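Local atomic coordinates of hydrolase, NUDIX family (Clostridium perfringens ATCC 13124, PDB entry 3F6A), a protein that probably hydrolyses nucleoside diphosphates linked to another moiety, as Nudix-family enzymes do, though its own substrate is not established. Residues 6-11 and 92-97; 18-23 and 55-60; 87-92 and 97-102. One frame throughout, in Å; residues are numbered along the deposited sequence.

Contact 1 (6-11 and 92-97); sequences HFTVSV and VSPNHS
His6, just before strand 7-15, meets His96 and Ser97 in a small surface contact between the start of that strand and the loop joining strands 86-90 and 98-106. Its imidazole does most of the touching. CG stands anti to the carbonyl carbon (chi1 -72°), and from there the ring reaches out until CD2 lies 3.3 Å from Ser97 O. His6 CD2 is also 3.7 Å from His96 ND1, which sits at the edge of the His6 ring, close to its plane. The two imidazoles make neither a stack nor a T-shaped pair: their centroids are 5.7 Å apart and their planes are inclined at 48°.

What settles the His96 ring is a bond inside its own loop. His96 ND1 donates to Ser97 O over 3.1 Å, nearly straight and almost in the plane of the imidazole, yet it reaches the oxygen from well above the carbonyl plane. Ser97 O therefore takes a hydrogen bond from one histidine while a ring carbon of the other rests against it.

Further along, Thr8 CG2 comes to 4.4 Å from CG of Pro94, a loose apolar touch to a proline that follows a cis peptide bond. The hydroxyl of Thr8 is engaged elsewhere, with Asp100 and Ile99 O of the neighbouring strand. Phe7 meets Phe7 of the second subunit edge-to-face. The arrangement is that of a hairpin loop folding back beside a strand that runs parallel to one of its arms, within the mixed sheet of a Nudix domain.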
loop_
_atom_site.group_PDB
_atom_site.type_symbol
_atom_site.label_atom_id
_atom_site.label_comp_id
_atom_site.label_asym_id
_atom_site.label_seq_id
_atom_site.Cartn_x
_atom_site.Cartn_y
_atom_site.Cartn_z
ATOM N N HIS A 6 1.377 12.069 -7.375
ATOM C CA HIS A 6 2.181 11.004 -7.971
ATOM C C HIS A 6 1.650 9.639 -7.547
ATOM O O HIS A 6 2.412 8.684 -7.420
ATOM C CB HIS A 6 3.626 11.129 -7.496
ATOM C CG HIS A 6 4.364 12.281 -8.097
ATOM N ND1 HIS A 6 5.232 13.067 -7.370
ATOM C CD2 HIS A 6 4.397 12.754 -9.365
ATOM C CE1 HIS A 6 5.768 13.976 -8.165
ATOM N NE2 HIS A 6 5.279 13.807 -9.380
ATOM N N PHE A 7 0.346 9.556 -7.333
ATOM C CA PHE A 7 -0.273 8.314 -6.886
ATOM C C PHE A 7 -1.411 7.879 -7.793
ATOM O O PHE A 7 -2.311 8.664 -8.103
ATOM C CB PHE A 7 -0.782 8.490 -5.452
ATOM C CG PHE A 7 0.317 8.705 -4.447
ATOM C CD1 PHE A 7 0.871 7.632 -3.759
ATOM C CD2 PHE A 7 0.817 9.982 -4.207
ATOM C CE1 PHE A 7 1.915 7.827 -2.850
ATOM C CE2 PHE A 7 1.859 10.186 -3.304
ATOM C CZ PHE A 7 2.405 9.110 -2.624
ATOM N N THR A 8 -1.361 6.619 -8.211
ATOM C CA THR A 8 -2.373 6.047 -9.083
ATOM C C THR A 8 -2.781 4.676 -8.548
ATOM O O THR A 8 -2.157 4.151 -7.625
ATOM C CB THR A 8 -1.821 5.849 -10.512
ATOM O OG1 THR A 8 -0.845 4.798 -10.504
ATOM C CG2 THR A 8 -1.161 7.125 -11.022
ATOM N N VAL A 9 -3.825 4.098 -9.134
ATOM C CA VAL A 9 -4.275 2.771 -8.738
ATOM C C VAL A 9 -4.457 1.906 -9.979
ATOM O O VAL A 9 -4.597 2.416 -11.091
ATOM C CB VAL A 9 -5.617 2.808 -7.949
ATOM C CG1 VAL A 9 -5.455 3.641 -6.694
ATOM C CG2 VAL A 9 -6.750 3.351 -8.828
ATOM N N SER A 10 -4.432 0.595 -9.776
ATOM C CA SER A 10 -4.623 -0.376 -10.847
ATOM C C SER A 10 -5.529 -1.444 -10.262
ATOM O O SER A 10 -5.435 -1.754 -9.077
ATOM C CB SER A 10 -3.292 -1.017 -11.268
ATOM O OG SER A 10 -2.516 -0.120 -12.036
ATOM N N VAL A 11 -6.407 -2.000 -11.086
ATOM C CA VAL A 11 -7.321 -3.030 -10.622
ATOM C C VAL A 11 -7.430 -4.166 -11.621
ATOM O O VAL A 11 -7.754 -3.947 -12.785
ATOM C CB VAL A 11 -8.750 -2.486 -10.421
ATOM C CG1 VAL A 11 -9.516 -3.403 -9.484
ATOM C CG2 VAL A 11 -8.705 -1.073 -9.899
ATOM N N VAL A 92 5.811 5.568 -17.017
ATOM C CA VAL A 92 5.063 5.975 -18.189
ATOM C C VAL A 92 3.572 5.688 -18.054
ATOM O O VAL A 92 3.166 4.771 -17.340
ATOM C CB VAL A 92 5.613 5.267 -19.439
ATOM C CG1 VAL A 92 5.492 3.759 -19.286
ATOM C CG2 VAL A 92 4.876 5.743 -20.658
ATOM N N SER A 93 2.764 6.498 -18.731
ATOM C CA SER A 93 1.317 6.346 -18.726
ATOM C C SER A 93 0.701 6.287 -17.323
ATOM O O SER A 93 0.289 5.220 -16.864
ATOM C CB SER A 93 0.949 5.083 -19.504
ATOM O OG SER A 93 -0.438 5.031 -19.762
ATOM N N PRO A 94 0.615 7.435 -16.629
ATOM C CA PRO A 94 1.025 8.783 -17.036
ATOM C C PRO A 94 2.536 8.893 -17.224
ATOM O O PRO A 94 3.300 8.132 -16.627
ATOM C CB PRO A 94 0.516 9.655 -15.892
ATOM C CG PRO A 94 0.652 8.745 -14.715
ATOM C CD PRO A 94 0.088 7.455 -15.254
ATOM N N ASN A 95 2.960 9.856 -18.037
ATOM C CA ASN A 95 4.377 10.043 -18.326
ATOM C C ASN A 95 5.154 10.890 -17.332
ATOM O O ASN A 95 5.812 11.862 -17.697
ATOM C CB ASN A 95 4.541 10.607 -19.732
ATOM C CG ASN A 95 3.974 9.684 -20.786
ATOM O OD1 ASN A 95 4.289 8.493 -20.817
ATOM N ND2 ASN A 95 3.130 10.225 -21.657
ATOM N N HIS A 96 5.058 10.504 -16.067
ATOM C CA HIS A 96 5.771 11.145 -14.976
ATOM C C HIS A 96 5.867 10.049 -13.920
ATOM O O HIS A 96 4.989 9.187 -13.836
ATOM C CB HIS A 96 5.013 12.374 -14.451
ATOM C CG HIS A 96 3.636 12.078 -13.940
ATOM N ND1 HIS A 96 3.407 11.479 -12.718
ATOM C CD2 HIS A 96 2.417 12.317 -14.475
ATOM C CE1 HIS A 96 2.104 11.364 -12.523
ATOM N NE2 HIS A 96 1.481 11.864 -13.573
ATOM N N SER A 97 6.943 10.051 -13.143
ATOM C CA SER A 97 7.119 9.020 -12.130
ATOM C C SER A 97 5.898 8.972 -11.232
ATOM O O SER A 97 5.361 10.007 -10.845
ATOM C CB SER A 97 8.377 9.284 -11.299
ATOM O OG SER A 97 8.736 8.128 -10.561
#

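Contact 2 (18-23 and 55-60); sequences KVLLHL and AGLNVT
The closing residues of the Nudix box, where Ala55, Gly56 and Leu57 match the end of the family consensus GX5EX7REUXEEXGU (U a bulky aliphatic residue), lie here beside strand 18-23: Ala55 and Leu57, which flank the consensus glycine Gly56 in sequence, pack on Leu20. The chain is coming off helix 43-55 at this point, and Gly56 is the first residue to leave helical angles, with a positive phi of 59°. The turn brings the side chains on both of its flanks, Ala55 and Leu57, toward the strand.

One methyl of Leu20, CD2, makes both close approaches. CG lies opposite the backbone N (chi1 171°), and of the two branches it is CD2 that continues the extended chain and projects toward the turn. Leu20 CD2 touches Ala55 CB at 4.0 Å and Leu57 CD1 at 3.8 Å. Leu57 answers in kind, its CD1 being the extended branch, so the two leucines meet tip to tip, methyl against methyl. Ala55 CB and Leu57 CD1 are themselves 3.8 Å apart, and the three methyls form a nearly equilateral triangle with the Leu20 methyl at one corner.

The surroundings continue the apolar character. Leu20 also packs on Leu122 and Trp124 of strand 122-125, while Leu33 of strand 30-36 touches both Leu20 and Ala55. Leu57 also rests against Thr107.

All three touching residues are buried, and what joins them is dispersion and the exclusion of water, with no polar group involved. Only 76 Å² is buried between the two segments, so this is one small piece of the hydrophobic layer between helix and sheet: it depends on how the methyls fit together, without the directional hold of a hydrogen bond.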
loop_
_atom_site.group_PDB
_atom_site.type_symbol
_atom_site.label_atom_id
_atom_site.label_comp_id
_atom_site.label_asym_id
_atom_site.label_seq_id
_atom_site.Cartn_x
_atom_site.Cartn_y
_atom_site.Cartn_z
ATOM N N LYS A 18 -11.767 -15.664 -15.781
ATOM C CA LYS A 18 -11.003 -14.763 -16.642
ATOM C C LYS A 18 -10.747 -13.404 -15.983
ATOM O O LYS A 18 -11.454 -13.008 -15.057
ATOM C CB LYS A 18 -11.727 -14.572 -17.986
ATOM C CG LYS A 18 -12.048 -15.884 -18.696
ATOM C CD LYS A 18 -12.365 -15.677 -20.167
ATOM C CE LYS A 18 -12.656 -17.015 -20.844
ATOM N NZ LYS A 18 -12.778 -16.897 -22.328
ATOM N N VAL A 19 -9.729 -12.698 -16.465
ATOM C CA VAL A 19 -9.373 -11.389 -15.925
ATOM C C VAL A 19 -9.453 -10.347 -17.037
ATOM O O VAL A 19 -9.133 -10.635 -18.185
ATOM C CB VAL A 19 -7.947 -11.411 -15.318
ATOM C CG1 VAL A 19 -6.947 -11.855 -16.370
ATOM C CG2 VAL A 19 -7.594 -10.041 -14.768
ATOM N N LEU A 20 -9.867 -9.135 -16.678
ATOM C CA LEU A 20 -10.047 -8.043 -17.634
ATOM C C LEU A 20 -8.898 -7.058 -17.803
ATOM O O LEU A 20 -8.294 -6.616 -16.832
ATOM C CB LEU A 20 -11.306 -7.252 -17.257
ATOM C CG LEU A 20 -11.570 -5.943 -18.005
ATOM C CD1 LEU A 20 -11.926 -6.251 -19.459
ATOM C CD2 LEU A 20 -12.704 -5.189 -17.321
ATOM N N LEU A 21 -8.617 -6.704 -19.056
ATOM C CA LEU A 21 -7.574 -5.730 -19.386
ATOM C C LEU A 21 -8.130 -4.858 -20.507
ATOM O O LEU A 21 -9.065 -5.258 -21.192
ATOM C CB LEU A 21 -6.304 -6.430 -19.889
ATOM C CG LEU A 21 -5.565 -7.408 -18.973
ATOM C CD1 LEU A 21 -4.460 -8.099 -19.760
ATOM C CD2 LEU A 21 -4.980 -6.671 -17.775
ATOM N N HIS A 22 -7.571 -3.669 -20.696
ATOM C CA HIS A 22 -8.028 -2.822 -21.787
ATOM C C HIS A 22 -6.837 -2.165 -22.470
ATOM O O HIS A 22 -5.797 -1.959 -21.847
ATOM C CB HIS A 22 -9.068 -1.792 -21.294
ATOM C CG HIS A 22 -8.504 -0.631 -20.528
ATOM N ND1 HIS A 22 -7.284 -0.666 -19.889
ATOM C CD2 HIS A 22 -9.032 0.587 -20.256
ATOM C CE1 HIS A 22 -7.084 0.478 -19.256
ATOM N NE2 HIS A 22 -8.130 1.254 -19.464
ATOM N N LEU A 23 -6.976 -1.876 -23.762
ATOM C CA LEU A 23 -5.900 -1.256 -24.535
ATOM C C LEU A 23 -5.790 0.222 -24.162
ATOM O O LEU A 23 -6.679 1.018 -24.454
ATOM C CB LEU A 23 -6.174 -1.397 -26.042
ATOM C CG LEU A 23 -4.953 -1.431 -26.974
ATOM C CD1 LEU A 23 -5.425 -1.456 -28.418
ATOM C CD2 LEU A 23 -4.066 -0.231 -26.733
ATOM N N ALA A 55 -15.100 0.552 -17.501
ATOM C CA ALA A 55 -15.764 -0.662 -17.955
ATOM C C ALA A 55 -17.231 -0.758 -17.548
ATOM O O ALA A 55 -17.883 -1.754 -17.841
ATOM C CB ALA A 55 -15.010 -1.883 -17.448
ATOM N N GLY A 56 -17.747 0.273 -16.880
ATOM C CA GLY A 56 -19.139 0.255 -16.450
ATOM C C GLY A 56 -19.420 -0.925 -15.539
ATOM O O GLY A 56 -20.512 -1.509 -15.564
ATOM N N LEU A 57 -18.433 -1.273 -14.718
ATOM C CA LEU A 57 -18.566 -2.409 -13.812
ATOM C C LEU A 57 -18.646 -2.075 -12.334
ATOM O O LEU A 57 -18.046 -1.107 -11.861
ATOM C CB LEU A 57 -17.388 -3.373 -13.992
ATOM C CG LEU A 57 -17.140 -4.052 -15.338
ATOM C CD1 LEU A 57 -15.841 -4.843 -15.270
ATOM C CD2 LEU A 57 -18.312 -4.961 -15.683
ATOM N N ASN A 58 -19.405 -2.898 -11.619
ATOM C CA ASN A 58 -19.528 -2.807 -10.173
ATOM C C ASN A 58 -18.562 -3.914 -9.758
ATOM O O ASN A 58 -18.639 -5.020 -10.291
ATOM C CB ASN A 58 -20.943 -3.171 -9.717
ATOM C CG ASN A 58 -21.911 -2.017 -9.834
ATOM O OD1 ASN A 58 -23.120 -2.217 -9.914
ATOM N ND2 ASN A 58 -21.384 -0.800 -9.832
ATOM N N VAL A 59 -17.653 -3.633 -8.833
ATOM C CA VAL A 59 -16.694 -4.648 -8.420
ATOM C C VAL A 59 -16.650 -4.906 -6.920
ATOM O O VAL A 59 -17.253 -4.185 -6.123
ATOM C CB VAL A 59 -15.259 -4.281 -8.882
ATOM C CG1 VAL A 59 -15.181 -4.259 -10.396
ATOM C CG2 VAL A 59 -14.861 -2.927 -8.309
ATOM N N THR A 60 -15.938 -5.964 -6.550
ATOM C CA THR A 60 -15.754 -6.327 -5.152
ATOM C C THR A 60 -14.258 -6.518 -4.940
ATOM O O THR A 60 -13.678 -7.515 -5.371
ATOM C CB THR A 60 -16.495 -7.624 -4.798
ATOM O OG1 THR A 60 -17.905 -7.371 -4.790
ATOM C CG2 THR A 60 -16.066 -8.137 -3.421
#

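Contact 3 (87-92 and 97-102); sequences TILGDV and SHIDFV
His98 turns its ring back over Gly90 by placing CG between its own backbone N and carbonyl carbon (chi1 58°), while in Phe101 CG lies anti to the carbonyl carbon (chi1 -71°), which sets the phenyl beside Thr87. Gly90 CA stands 4.0 Å from the His98 ring centroid, a CH-pi contact over the face and offset toward the rim. With no side chain on Gly90, the imidazole can settle directly on the backbone. Thr87 OG1 meets the Phe101 ring edge in plane, 3.6 Å from CD1, and Ile99 CG2 touches Thr87 CG2 on the same sheet face.

Four backbone bonds join the strands in two hydrogen-bonded pairs, Ile88 with Asp100 and Gly90 with His98. Ile88 N reaches Asp100 O at 3.0 Å; Gly90 N reaches His98 O at 2.7 Å. In the Asp100 carboxylate, OD2 is hydrogen-bonded to Ser10 OG of strand 7-15. Near the turn, a water bridges Asp91 OD1 and Ser97 OG.

Ile88 and Leu89 also pair with a strand of the second subunit, extending the sheet across the dimer interface. This is an antiparallel beta hairpin, built into the mixed sheet of the Nudix fold.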
loop_
_atom_site.group_PDB
_atom_site.type_symbol
_atom_site.label_atom_id
_atom_site.label_comp_id
_atom_site.label_asym_id
_atom_site.label_seq_id
_atom_site.Cartn_x
_atom_site.Cartn_y
_atom_site.Cartn_z
ATOM N N THR A 87 2.646 -2.733 -4.674
ATOM C CA THR A 87 2.939 -1.325 -4.878
ATOM C C THR A 87 4.062 -1.259 -5.909
ATOM O O THR A 87 5.158 -1.797 -5.700
ATOM C CB THR A 87 3.382 -0.648 -3.565
ATOM O OG1 THR A 87 2.302 -0.689 -2.621
ATOM C CG2 THR A 87 3.766 0.795 -3.813
ATOM N N ILE A 88 3.786 -0.592 -7.024
ATOM C CA ILE A 88 4.756 -0.481 -8.107
ATOM C C ILE A 88 5.074 0.955 -8.530
ATOM O O ILE A 88 4.205 1.833 -8.519
ATOM C CB ILE A 88 4.248 -1.263 -9.337
ATOM C CG1 ILE A 88 4.101 -2.741 -8.969
ATOM C CG2 ILE A 88 5.196 -1.076 -10.520
ATOM C CD1 ILE A 88 3.485 -3.588 -10.068
ATOM N N LEU A 89 6.331 1.188 -8.901
ATOM C CA LEU A 89 6.754 2.510 -9.353
ATOM C C LEU A 89 6.733 2.535 -10.882
ATOM O O LEU A 89 7.461 1.775 -11.540
ATOM C CB LEU A 89 8.158 2.836 -8.843
ATOM C CG LEU A 89 8.718 4.208 -9.244
ATOM C CD1 LEU A 89 7.852 5.321 -8.668
ATOM C CD2 LEU A 89 10.158 4.336 -8.744
ATOM N N GLY A 90 5.882 3.403 -11.429
ATOM C CA GLY A 90 5.732 3.532 -12.865
ATOM C C GLY A 90 6.413 4.778 -13.398
ATOM O O GLY A 90 6.579 5.775 -12.686
ATOM N N ASP A 91 6.783 4.728 -14.673
ATOM C CA ASP A 91 7.500 5.824 -15.307
ATOM C C ASP A 91 6.759 6.350 -16.526
ATOM O O ASP A 91 7.037 7.442 -17.017
ATOM C CB ASP A 91 8.884 5.321 -15.723
ATOM C CG ASP A 91 9.949 6.379 -15.611
ATOM O OD1 ASP A 91 9.940 7.130 -14.610
ATOM O OD2 ASP A 91 10.814 6.447 -16.509
ATOM N N VAL A 92 5.811 5.568 -17.017
ATOM C CA VAL A 92 5.063 5.975 -18.189
ATOM C C VAL A 92 3.572 5.688 -18.054
ATOM O O VAL A 92 3.166 4.771 -17.340
ATOM C CB VAL A 92 5.613 5.267 -19.439
ATOM C CG1 VAL A 92 5.492 3.759 -19.286
ATOM C CG2 VAL A 92 4.876 5.743 -20.658
ATOM N N SER A 97 6.943 10.051 -13.143
ATOM C CA SER A 97 7.119 9.020 -12.130
ATOM C C SER A 97 5.898 8.972 -11.232
ATOM O O SER A 97 5.361 10.007 -10.845
ATOM C CB SER A 97 8.377 9.284 -11.299
ATOM O OG SER A 97 8.736 8.128 -10.561
ATOM N N HIS A 98 5.442 7.767 -10.920
ATOM C CA HIS A 98 4.274 7.621 -10.072
ATOM C C HIS A 98 4.213 6.271 -9.386
ATOM O O HIS A 98 4.730 5.270 -9.890
ATOM C CB HIS A 98 3.000 7.822 -10.894
ATOM C CG HIS A 98 2.869 6.879 -12.051
ATOM N ND1 HIS A 98 2.129 5.716 -11.989
ATOM C CD2 HIS A 98 3.375 6.934 -13.305
ATOM C CE1 HIS A 98 2.182 5.100 -13.158
ATOM N NE2 HIS A 98 2.931 5.820 -13.972
ATOM N N ILE A 99 3.573 6.263 -8.227
ATOM C CA ILE A 99 3.384 5.051 -7.457
ATOM C C ILE A 99 2.040 4.490 -7.886
ATOM O O ILE A 99 1.063 5.228 -8.019
ATOM C CB ILE A 99 3.345 5.357 -5.946
ATOM C CG1 ILE A 99 4.749 5.720 -5.464
ATOM C CG2 ILE A 99 2.791 4.165 -5.176
ATOM C CD1 ILE A 99 4.802 6.153 -4.019
ATOM N N ASP A 100 1.988 3.186 -8.118
ATOM C CA ASP A 100 0.743 2.559 -8.516
ATOM C C ASP A 100 0.346 1.486 -7.516
ATOM O O ASP A 100 1.054 0.486 -7.348
ATOM C CB ASP A 100 0.871 1.945 -9.909
ATOM C CG ASP A 100 -0.408 1.271 -10.361
ATOM O OD1 ASP A 100 -1.427 1.971 -10.536
ATOM O OD2 ASP A 100 -0.397 0.036 -10.533
ATOM N N PHE A 101 -0.780 1.715 -6.841
ATOM C CA PHE A 101 -1.304 0.769 -5.863
ATOM C C PHE A 101 -2.170 -0.236 -6.598
ATOM O O PHE A 101 -3.204 0.122 -7.156
ATOM C CB PHE A 101 -2.133 1.496 -4.797
ATOM C CG PHE A 101 -1.308 2.339 -3.863
ATOM C CD1 PHE A 101 -0.172 1.811 -3.254
ATOM C CD2 PHE A 101 -1.667 3.653 -3.581
ATOM C CE1 PHE A 101 0.593 2.582 -2.378
ATOM C CE2 PHE A 101 -0.910 4.426 -2.709
ATOM C CZ PHE A 101 0.220 3.890 -2.107
ATOM N N VAL A 102 -1.742 -1.495 -6.586
ATOM C CA VAL A 102 -2.450 -2.560 -7.285
ATOM C C VAL A 102 -3.428 -3.349 -6.432
ATOM O O VAL A 102 -3.071 -3.853 -5.373
ATOM C CB VAL A 102 -1.453 -3.547 -7.906
ATOM C CG1 VAL A 102 -2.195 -4.597 -8.720
ATOM C CG2 VAL A 102 -0.471 -2.796 -8.769
HETATM O O HOH W 1 9.920 5.969 -12.069
#

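Overall arrangement
All three contacts reach one mixed sheet inside the Nudix domain. Contacts 1 and 3 adjoin and touch, their centres about 5 Å apart: they share Val92 and Ser97, strand 7-15 runs parallel to strand 98-106, and along the chain their segments alternate. Contact 2 lies on the other side of the chain's centre, about 18 Å from contact 1 and 20 Å from contact 3 between centres. In sequence it falls between the two segments of contact 1 and closes before contact 3 opens. Strands 7-15 and 18-23, neighbours in the sheet, link the two regions: an apolar interior beside the Nudix-box helix, and a hairpin along which the second subunit joins.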